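Local coordinates for protein esterase (Uncultured bacterium, PDB 5EGN) that degrades N-acyl homoserine lactones, the signals of bacterial quorum sensing, as an esterase-type lactonase of the alpha/beta hydrolase fold, at residues Y12-H26 and T39-H53. The protein carries 2 engineered substitutions. Sequence-based numbering, arbitrary orientation.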
loop_
_atom_site.group_PDB
_atom_site.type_symbol
_atom_site.label_atom_id
_atom_site.label_comp_id
_atom_site.label_asym_id
_atom_site.label_seq_id
_atom_site.Cartn_x
_atom_site.Cartn_y
_atom_site.Cartn_z
ATOM N N TYR A 12 8.223 -5.393 11.550
ATOM C CA TYR A 12 7.286 -4.292 11.393
ATOM C C TYR A 12 5.879 -4.817 11.145
ATOM O O TYR A 12 5.690 -5.829 10.470
ATOM C CB TYR A 12 7.703 -3.365 10.247
ATOM C CG TYR A 12 6.832 -2.131 10.146
ATOM C CD1 TYR A 12 7.129 -0.991 10.879
ATOM C CD2 TYR A 12 5.706 -2.113 9.331
ATOM C CE1 TYR A 12 6.335 0.133 10.801
ATOM C CE2 TYR A 12 4.906 -0.993 9.248
ATOM C CZ TYR A 12 5.227 0.127 9.985
ATOM O OH TYR A 12 4.439 1.248 9.908
ATOM N N TYR A 13 4.896 -4.115 11.692
ATOM C CA TYR A 13 3.502 -4.481 11.503
ATOM C C TYR A 13 2.631 -3.237 11.555
ATOM O O TYR A 13 3.015 -2.233 12.148
ATOM C CB TYR A 13 3.055 -5.478 12.573
ATOM C CG TYR A 13 2.944 -4.879 13.960
ATOM C CD1 TYR A 13 4.063 -4.734 14.768
ATOM C CD2 TYR A 13 1.718 -4.460 14.463
ATOM C CE1 TYR A 13 3.965 -4.185 16.033
ATOM C CE2 TYR A 13 1.612 -3.911 15.727
ATOM C CZ TYR A 13 2.740 -3.779 16.508
ATOM O OH TYR A 13 2.645 -3.235 17.768
ATOM N N ASP A 14 1.459 -3.297 10.936
ATOM C CA ASP A 14 0.477 -2.237 11.122
ATOM C C ASP A 14 -0.807 -2.817 11.699
ATOM O O ASP A 14 -1.178 -3.954 11.397
ATOM C CB ASP A 14 0.195 -1.503 9.811
ATOM C CG ASP A 14 1.286 -0.511 9.449
ATOM O OD1 ASP A 14 1.853 0.121 10.366
ATOM O OD2 ASP A 14 1.573 -0.362 8.243
ATOM N N SER A 15 -1.475 -2.034 12.538
ATOM C CA SER A 15 -2.701 -2.474 13.190
ATOM C C SER A 15 -3.777 -1.390 13.175
ATOM O O SER A 15 -3.580 -0.306 13.725
ATOM C CB SER A 15 -2.408 -2.899 14.631
ATOM O OG SER A 15 -3.603 -3.145 15.351
ATOM N N TYR A 16 -4.911 -1.687 12.546
ATOM C CA TYR A 16 -6.032 -0.743 12.507
ATOM C C TYR A 16 -7.339 -1.402 12.950
ATOM O O TYR A 16 -7.538 -2.594 12.746
ATOM C CB TYR A 16 -6.218 -0.160 11.101
ATOM C CG TYR A 16 -5.008 0.536 10.508
ATOM C CD1 TYR A 16 -4.803 1.898 10.692
ATOM C CD2 TYR A 16 -4.091 -0.164 9.736
ATOM C CE1 TYR A 16 -3.706 2.536 10.141
ATOM C CE2 TYR A 16 -2.993 0.466 9.181
ATOM C CZ TYR A 16 -2.806 1.814 9.386
ATOM O OH TYR A 16 -1.713 2.440 8.833
ATOM N N GLY A 17 -8.231 -0.623 13.552
ATOM C CA GLY A 17 -9.563 -1.105 13.882
ATOM C C GLY A 17 -9.660 -2.031 15.081
ATOM O O GLY A 17 -8.663 -2.318 15.743
ATOM N N GLU A 18 -10.876 -2.503 15.351
ATOM C CA GLU A 18 -11.160 -3.334 16.521
ATOM C C GLU A 18 -12.158 -4.453 16.211
ATOM O O GLU A 18 -12.992 -4.322 15.314
ATOM C CB GLU A 18 -11.699 -2.472 17.665
ATOM C CG GLU A 18 -10.685 -1.516 18.269
ATOM C CD GLU A 18 -11.287 -0.651 19.355
ATOM O OE1 GLU A 18 -12.296 0.030 19.083
ATOM O OE2 GLU A 18 -10.755 -0.661 20.485
ATOM N N GLY A 19 -12.071 -5.549 16.962
ATOM C CA GLY A 19 -12.976 -6.672 16.785
ATOM C C GLY A 19 -12.260 -7.999 16.617
ATOM O O GLY A 19 -11.227 -8.242 17.240
ATOM N N VAL A 20 -12.821 -8.866 15.779
ATOM C CA VAL A 20 -12.196 -10.144 15.459
ATOM C C VAL A 20 -10.965 -9.910 14.594
ATOM O O VAL A 20 -11.066 -9.342 13.509
ATOM C CB VAL A 20 -13.176 -11.088 14.734
ATOM C CG1 VAL A 20 -12.477 -12.372 14.319
ATOM C CG2 VAL A 20 -14.377 -11.385 15.616
ATOM N N PRO A 21 -9.793 -10.343 15.077
ATOM C CA PRO A 21 -8.511 -10.057 14.423
ATOM C C PRO A 21 -8.319 -10.780 13.091
ATOM O O PRO A 21 -8.631 -11.966 12.977
ATOM C CB PRO A 21 -7.475 -10.545 15.447
ATOM C CG PRO A 21 -8.226 -10.685 16.738
ATOM C CD PRO A 21 -9.610 -11.072 16.342
ATOM N N ILE A 22 -7.808 -10.060 12.098
ATOM C CA ILE A 22 -7.435 -10.657 10.819
ATOM C C ILE A 22 -5.971 -10.360 10.512
ATOM O O ILE A 22 -5.575 -9.198 10.432
ATOM C CB ILE A 22 -8.304 -10.137 9.656
ATOM C CG1 ILE A 22 -9.788 -10.385 9.928
ATOM C CG2 ILE A 22 -7.883 -10.791 8.346
ATOM C CD1 ILE A 22 -10.698 -9.855 8.842
ATOM N N VAL A 23 -5.170 -11.402 10.336
ATOM C CA VAL A 23 -3.747 -11.208 10.087
ATOM C C VAL A 23 -3.372 -11.445 8.624
ATOM O O VAL A 23 -3.542 -12.545 8.098
ATOM C CB VAL A 23 -2.894 -12.126 10.978
ATOM C CG1 VAL A 23 -1.424 -11.955 10.652
ATOM C CG2 VAL A 23 -3.152 -11.819 12.447
ATOM N N PHE A 24 -2.858 -10.401 7.978
ATOM C CA PHE A 24 -2.422 -10.476 6.591
ATOM C C PHE A 24 -0.911 -10.695 6.480
ATOM O O PHE A 24 -0.085 -9.912 7.009
ATOM C CB PHE A 24 -2.829 -9.214 5.824
ATOM C CG PHE A 24 -4.317 -9.001 5.742
ATOM C CD1 PHE A 24 -4.964 -8.196 6.665
ATOM C CD2 PHE A 24 -5.068 -9.600 4.741
ATOM C CE1 PHE A 24 -6.329 -7.991 6.592
ATOM C CE2 PHE A 24 -6.433 -9.397 4.661
ATOM C CZ PHE A 24 -7.063 -8.593 5.589
ATOM N N LEU A 25 -0.587 -11.784 5.784
ATOM C CA LEU A 25 0.771 -12.255 5.568
ATOM C C LEU A 25 1.103 -12.189 4.085
ATOM O O LEU A 25 0.590 -12.982 3.295
ATOM C CB LEU A 25 0.919 -13.687 6.078
ATOM C CG LEU A 25 0.489 -13.908 7.524
ATOM C CD1 LEU A 25 0.602 -15.371 7.929
ATOM C CD2 LEU A 25 1.338 -13.031 8.417
ATOM N N HIS A 26 1.967 -11.249 3.717
ATOM C CA HIS A 26 2.281 -10.974 2.315
ATOM C C HIS A 26 3.088 -12.093 1.650
ATOM O O HIS A 26 3.749 -12.870 2.336
ATOM C CB HIS A 26 3.045 -9.652 2.210
ATOM C CG HIS A 26 4.445 -9.722 2.734
ATOM N ND1 HIS A 26 5.496 -10.215 1.991
ATOM C CD2 HIS A 26 4.965 -9.364 3.931
ATOM C CE1 HIS A 26 6.604 -10.158 2.708
ATOM N NE2 HIS A 26 6.310 -9.645 3.888
ATOM N N THR A 39 -6.770 -4.056 3.739
ATOM C CA THR A 39 -6.447 -3.572 5.077
ATOM C C THR A 39 -7.508 -2.669 5.703
ATOM O O THR A 39 -7.936 -2.896 6.832
ATOM C CB THR A 39 -5.111 -2.804 5.065
ATOM O OG1 THR A 39 -4.062 -3.680 4.640
ATOM C CG2 THR A 39 -4.787 -2.266 6.449
ATOM N N PHE A 40 -7.938 -1.655 4.963
ATOM C CA PHE A 40 -8.796 -0.619 5.529
ATOM C C PHE A 40 -10.304 -0.904 5.450
ATOM O O PHE A 40 -11.032 -0.556 6.380
ATOM C CB PHE A 40 -8.467 0.723 4.870
ATOM C CG PHE A 40 -7.031 1.130 5.038
ATOM C CD1 PHE A 40 -6.605 1.744 6.203
ATOM C CD2 PHE A 40 -6.102 0.876 4.043
ATOM C CE1 PHE A 40 -5.282 2.109 6.369
ATOM C CE2 PHE A 40 -4.778 1.238 4.202
ATOM C CZ PHE A 40 -4.367 1.855 5.367
ATOM N N PRO A 41 -10.788 -1.515 4.350
ATOM C CA PRO A 41 -12.195 -1.930 4.408
ATOM C C PRO A 41 -12.469 -2.933 5.528
ATOM O O PRO A 41 -13.512 -2.854 6.177
ATOM C CB PRO A 41 -12.425 -2.565 3.036
ATOM C CG PRO A 41 -11.486 -1.843 2.146
ATOM C CD PRO A 41 -10.255 -1.606 2.977
ATOM N N PHE A 42 -11.539 -3.853 5.758
ATOM C CA PHE A 42 -11.694 -4.831 6.830
ATOM C C PHE A 42 -11.366 -4.230 8.192
ATOM O O PHE A 42 -11.678 -4.815 9.226
ATOM C CB PHE A 42 -10.822 -6.060 6.568
ATOM C CG PHE A 42 -11.388 -6.988 5.533
ATOM C CD1 PHE A 42 -12.360 -7.912 5.875
ATOM C CD2 PHE A 42 -10.957 -6.932 4.220
ATOM C CE1 PHE A 42 -12.889 -8.765 4.927
ATOM C CE2 PHE A 42 -11.481 -7.782 3.267
ATOM C CZ PHE A 42 -12.450 -8.698 3.620
ATOM N N ALA A 43 -10.743 -3.057 8.191
ATOM C CA ALA A 43 -10.461 -2.346 9.433
ATOM C C ALA A 43 -11.728 -1.701 9.983
ATOM O O ALA A 43 -11.764 -1.260 11.131
ATOM C CB ALA A 43 -9.385 -1.298 9.217
ATOM N N GLN A 44 -12.766 -1.647 9.156
ATOM C CA GLN A 44 -14.043 -1.075 9.565
ATOM C C GLN A 44 -14.822 -2.044 10.449
ATOM O O GLN A 44 -15.600 -1.628 11.305
ATOM C CB GLN A 44 -14.885 -0.699 8.342
ATOM C CG GLN A 44 -14.233 0.305 7.408
ATOM C CD GLN A 44 -15.143 0.705 6.264
ATOM O OE1 GLN A 44 -14.840 0.460 5.097
ATOM N NE2 GLN A 44 -16.270 1.324 6.594
ATOM N N THR A 45 -14.602 -3.337 10.237
ATOM C CA THR A 45 -15.345 -4.366 10.955
ATOM C C THR A 45 -14.444 -5.252 11.809
ATOM O O THR A 45 -14.925 -5.976 12.679
ATOM C CB THR A 45 -16.130 -5.268 9.986
ATOM O OG1 THR A 45 -15.242 -5.788 8.988
ATOM C CG2 THR A 45 -17.240 -4.483 9.308
ATOM N N ASN A 46 -13.140 -5.196 11.560
ATOM C CA ASN A 46 -12.210 -6.088 12.239
ATOM C C ASN A 46 -10.949 -5.404 12.748
ATOM O O ASN A 46 -10.660 -4.260 12.398
ATOM C CB ASN A 46 -11.808 -7.232 11.305
ATOM C CG ASN A 46 -12.978 -8.111 10.925
ATOM O OD1 ASN A 46 -13.718 -7.808 9.990
ATOM N ND2 ASN A 46 -13.149 -9.213 11.646
ATOM N N HIS A 47 -10.208 -6.126 13.580
ATOM C CA HIS A 47 -8.883 -5.708 14.015
ATOM C C HIS A 47 -7.852 -6.220 13.014
ATOM O O HIS A 47 -7.388 -7.358 13.115
ATOM C CB HIS A 47 -8.589 -6.234 15.423
ATOM C CG HIS A 47 -7.256 -5.820 15.962
ATOM N ND1 HIS A 47 -6.753 -6.305 17.152
ATOM C CD2 HIS A 47 -6.319 -4.969 15.482
ATOM C CE1 HIS A 47 -5.568 -5.771 17.378
ATOM N NE2 HIS A 47 -5.280 -4.956 16.379
ATOM N N VAL A 48 -7.505 -5.386 12.040
ATOM C CA VAL A 48 -6.582 -5.801 10.993
ATOM C C VAL A 48 -5.129 -5.612 11.412
ATOM O O VAL A 48 -4.737 -4.576 11.963
ATOM C CB VAL A 48 -6.842 -5.052 9.663
ATOM C CG1 VAL A 48 -8.230 -5.371 9.141
ATOM C CG2 VAL A 48 -6.664 -3.554 9.827
ATOM N N ILE A 49 -4.350 -6.654 11.149
ATOM C CA ILE A 49 -2.931 -6.712 11.460
ATOM C C ILE A 49 -2.189 -7.150 10.212
ATOM O O ILE A 49 -2.359 -8.272 9.767
ATOM C CB ILE A 49 -2.639 -7.712 12.599
ATOM C CG1 ILE A 49 -3.482 -7.385 13.835
ATOM C CG2 ILE A 49 -1.148 -7.755 12.914
ATOM C CD1 ILE A 49 -3.867 -8.611 14.638
ATOM N N VAL A 50 -1.374 -6.274 9.641
ATOM C CA VAL A 50 -0.653 -6.621 8.419
ATOM C C VAL A 50 0.847 -6.636 8.694
ATOM O O VAL A 50 1.390 -5.671 9.251
ATOM C CB VAL A 50 -0.991 -5.641 7.278
ATOM C CG1 VAL A 50 -0.972 -4.215 7.782
ATOM C CG2 VAL A 50 -0.047 -5.823 6.099
ATOM N N ILE A 51 1.519 -7.728 8.326
ATOM C CA ILE A 51 2.911 -7.889 8.756
ATOM C C ILE A 51 3.942 -7.942 7.624
ATOM O O ILE A 51 3.718 -8.565 6.582
ATOM C CB ILE A 51 3.072 -9.166 9.624
ATOM C CG1 ILE A 51 2.239 -9.042 10.896
ATOM C CG2 ILE A 51 4.525 -9.397 10.008
ATOM C CD1 ILE A 51 2.274 -10.270 11.775
ATOM N N ASP A 52 5.063 -7.259 7.844
ATOM C CA ASP A 52 6.263 -7.422 7.035
ATOM C C ASP A 52 7.102 -8.575 7.580
ATOM O O ASP A 52 7.585 -8.515 8.711
ATOM C CB ASP A 52 7.086 -6.134 7.026
ATOM C CG ASP A 52 6.549 -5.102 6.059
ATOM O OD1 ASP A 52 5.371 -5.208 5.656
ATOM O OD2 ASP A 52 7.313 -4.182 5.700
ATOM N N HIS A 53 7.266 -9.625 6.782
ATOM C CA HIS A 53 8.116 -10.747 7.168
ATOM C C HIS A 53 9.549 -10.271 7.350
ATOM O O HIS A 53 9.933 -9.228 6.819
ATOM C CB HIS A 53 8.067 -11.856 6.116
ATOM C CG HIS A 53 6.683 -12.309 5.772
ATOM N ND1 HIS A 53 5.637 -12.262 6.669
ATOM C CD2 HIS A 53 6.171 -12.817 4.625
ATOM C CE1 HIS A 53 4.542 -12.721 6.090
ATOM N NE2 HIS A 53 4.840 -13.064 4.850
HETATM O O HOH W 1 -12.831 -2.257 13.258
HETATM O O HOH W 2 -14.886 -8.176 14.370
HETATM O O HOH W 3 1.543 -8.891 5.366
#
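Strand 47-51 lies between strands 12-16 and 21-25, antiparallel to the first at 164° and nearly parallel to the second, in the 1-2-4-3 strand order of the alpha/beta hydrolase sheet; with strand 21-25 and helix 36-39 it forms a beta-alpha-beta unit. D14 and Y16 each make a reciprocal pair of backbone bonds, with V50 and V48, while I22 and F24 bond to H47, I49 and I51 on the parallel side. On the face carrying Y16, F24 and V48, the edge of F40 points into the Y16 ring, its CE1 over the ring centre with the planes at 52°. F24 CE1 meets V48 CG1 at 4.1 Å, and helix 249-257 packs against F24 from outside the contact. The other face bears I49, whose CD1 rests against V23 CG2, and helix 68-81 covers it. There the H47 ring reaches S15, its CG turned away from the backbone N (chi1 -179°), and NE2 and OG share a 2.7 Å hydrogen bond. Past the strand ends, the H26 and H53 rings form an offset stack, centroids 3.8 Å apart. Two hydrogen bonds tie the pair: H53 N donates to H26 NE2, and H53 NE2 to H26 O. An alanine at H26 would keep its carbonyl but is likely to leave H53 N without its acceptor and the H53 ring without its stacking partner. Just before strands 21-25 and 47-51, the N46 amide lies alongside V20 and donates one ND2 hydrogen to V20 O at 2.8 Å, the acceptor almost exactly in the amide plane.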